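Local structure of uncharacterized protein (Sulfolobus tokodaii, 2PD2) at residues Met1-Ile7 and Trp103-Leu108. The protein is of unknown function but belongs to the DsrE/DsrF-like family, whose relatives include sulfur-handling proteins, and assembles as a trimer. Residues are numbered along the deposited sequence; the frame is centred on the assembly and turned at random.
Sequences MKVVVQI and WIYLAL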
# COMPACT_ATOMS: atom_id res chain seq x y z
N MET A 1 1.27 -18.72 -9.36
CA MET A 1 0.92 -17.30 -9.12
C MET A 1 1.97 -16.65 -8.23
O MET A 1 1.99 -16.88 -7.02
CB MET A 1 -0.44 -17.21 -8.43
CG MET A 1 -0.88 -15.79 -8.15
SD MET A 1 -1.56 -15.02 -9.61
CE MET A 1 -3.28 -15.36 -9.37
N LYS A 2 2.82 -15.83 -8.83
CA LYS A 2 3.90 -15.15 -8.11
C LYS A 2 3.42 -13.85 -7.45
O LYS A 2 2.90 -12.96 -8.12
CB LYS A 2 5.05 -14.85 -9.07
CG LYS A 2 5.77 -16.10 -9.59
CD LYS A 2 6.79 -15.74 -10.68
CE LYS A 2 7.77 -16.88 -10.94
NZ LYS A 2 7.08 -18.14 -11.35
N VAL A 3 3.60 -13.76 -6.14
CA VAL A 3 3.18 -12.58 -5.39
C VAL A 3 4.30 -12.05 -4.50
O VAL A 3 4.90 -12.79 -3.73
CB VAL A 3 1.98 -12.91 -4.45
CG1 VAL A 3 1.47 -11.64 -3.78
CG2 VAL A 3 0.86 -13.59 -5.25
N VAL A 4 4.62 -10.76 -4.65
CA VAL A 4 5.63 -10.16 -3.81
C VAL A 4 4.85 -9.32 -2.79
O VAL A 4 4.13 -8.38 -3.15
CB VAL A 4 6.64 -9.29 -4.63
CG1 VAL A 4 5.92 -8.17 -5.36
CG2 VAL A 4 7.72 -8.75 -3.72
N VAL A 5 4.95 -9.71 -1.53
CA VAL A 5 4.25 -9.04 -0.44
C VAL A 5 5.13 -8.06 0.33
O VAL A 5 6.25 -8.38 0.71
CB VAL A 5 3.72 -10.07 0.58
CG1 VAL A 5 2.98 -9.36 1.71
CG2 VAL A 5 2.81 -11.08 -0.12
N GLN A 6 4.61 -6.87 0.57
CA GLN A 6 5.35 -5.85 1.31
C GLN A 6 4.74 -5.62 2.69
O GLN A 6 3.52 -5.55 2.83
CB GLN A 6 5.34 -4.52 0.55
CG GLN A 6 5.79 -3.32 1.40
CD GLN A 6 5.35 -2.00 0.80
OE1 GLN A 6 4.23 -1.88 0.29
NE2 GLN A 6 6.22 -0.99 0.87
N ILE A 7 5.60 -5.51 3.70
CA ILE A 7 5.16 -5.21 5.06
C ILE A 7 6.16 -4.17 5.57
O ILE A 7 7.36 -4.44 5.59
CB ILE A 7 5.19 -6.44 5.99
CG1 ILE A 7 4.36 -7.57 5.41
CG2 ILE A 7 4.64 -6.06 7.36
CD1 ILE A 7 4.33 -8.82 6.28
N TRP A 103 5.98 -10.30 -10.86
CA TRP A 103 5.37 -10.68 -9.59
C TRP A 103 4.27 -9.69 -9.24
O TRP A 103 4.43 -8.49 -9.43
CB TRP A 103 6.42 -10.71 -8.48
CG TRP A 103 7.41 -11.82 -8.64
CD1 TRP A 103 8.22 -12.05 -9.72
CD2 TRP A 103 7.69 -12.86 -7.70
NE1 TRP A 103 8.98 -13.18 -9.51
CE2 TRP A 103 8.67 -13.69 -8.28
CE3 TRP A 103 7.20 -13.16 -6.43
CZ2 TRP A 103 9.18 -14.81 -7.62
CZ3 TRP A 103 7.71 -14.29 -5.77
CH2 TRP A 103 8.68 -15.09 -6.37
N ILE A 104 3.15 -10.21 -8.75
CA ILE A 104 2.03 -9.38 -8.36
C ILE A 104 2.28 -8.78 -6.97
O ILE A 104 2.60 -9.48 -6.01
CB ILE A 104 0.72 -10.19 -8.37
CG1 ILE A 104 0.41 -10.63 -9.81
CG2 ILE A 104 -0.44 -9.34 -7.81
CD1 ILE A 104 -0.74 -11.61 -9.94
N TYR A 105 2.12 -7.47 -6.89
CA TYR A 105 2.35 -6.70 -5.67
C TYR A 105 1.16 -6.65 -4.71
O TYR A 105 0.02 -6.42 -5.12
CB TYR A 105 2.76 -5.28 -6.10
CG TYR A 105 2.95 -4.25 -5.01
CD1 TYR A 105 3.61 -4.55 -3.82
CD2 TYR A 105 2.53 -2.94 -5.21
CE1 TYR A 105 3.85 -3.56 -2.86
CE2 TYR A 105 2.77 -1.94 -4.28
CZ TYR A 105 3.43 -2.26 -3.11
OH TYR A 105 3.68 -1.26 -2.21
N LEU A 106 1.45 -6.87 -3.43
CA LEU A 106 0.44 -6.83 -2.38
C LEU A 106 1.03 -6.09 -1.19
O LEU A 106 2.00 -6.55 -0.57
CB LEU A 106 0.04 -8.26 -1.95
CG LEU A 106 -0.93 -8.33 -0.77
CD1 LEU A 106 -2.24 -7.63 -1.12
CD2 LEU A 106 -1.19 -9.78 -0.40
N ALA A 107 0.47 -4.93 -0.87
CA ALA A 107 0.95 -4.12 0.25
C ALA A 107 0.15 -4.42 1.51
O ALA A 107 -1.08 -4.26 1.53
CB ALA A 107 0.86 -2.64 -0.09
N LEU A 108 0.83 -4.86 2.56
CA LEU A 108 0.18 -5.17 3.82
C LEU A 108 0.76 -4.31 4.94
O LEU A 108 1.52 -3.37 4.63
CB LEU A 108 0.35 -6.65 4.16
CG LEU A 108 -0.37 -7.64 3.24
CD1 LEU A 108 0.01 -9.07 3.63
CD2 LEU A 108 -1.87 -7.44 3.34
OXT LEU A 108 0.44 -4.58 6.12
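V4 and Q6 of strand 2-7 zip onto I104 and L106 of strand 104-107, joining the two ends of the chain as neighbouring parallel strands in the alpha/beta sheet of a DsrE/DsrF-like fold, where 104-107 is the outermost strand on this side within the chain. Five backbone hydrogen bonds make the ladder. I104 N gives to K2 O and V4 N gives to I104 O; L106 N then reaches V4 O at 3.1 Å, Q6 N returns to L106 O, and L108 N closes on Q6 O at 2.8 Å. The other edge of strand 2-7 pairs with strand 31-36.

Apolar packing splits between the faces. With V3, V5, I104 and L106 on one face, V3 CG1 rests 4.1 Å from L106 CB, and at the far end V5 CG1, anti to its own nitrogen (chi1 180°), reaches L108 CD1 at 3.5 Å. On the other face V4 CG1 sits beside W103 CB.

The indole of W103 lies under the aliphatic chain of K2: K2 CB stands 3.8 Å from the centroid of the W103 five-membered ring in a CH-pi contact, and K2 CD passes 3.6 Å from W103 NE1. K2 NZ runs on to a salt bridge with E31. A serine in place of W103 would probably leave the methylenes of K2 without their flat support and its chain freer to swing.

Polar side chains meet at Y105 and Q6. Q6 NE2 bonds H37 and A107 O of the third subunit, whose A107 N is bonded to Y105 OH. Across the contact Y105 OH donates to Q6 OE1 at 2.6 Å, approaching from 44° out of the amide's carbonyl plane.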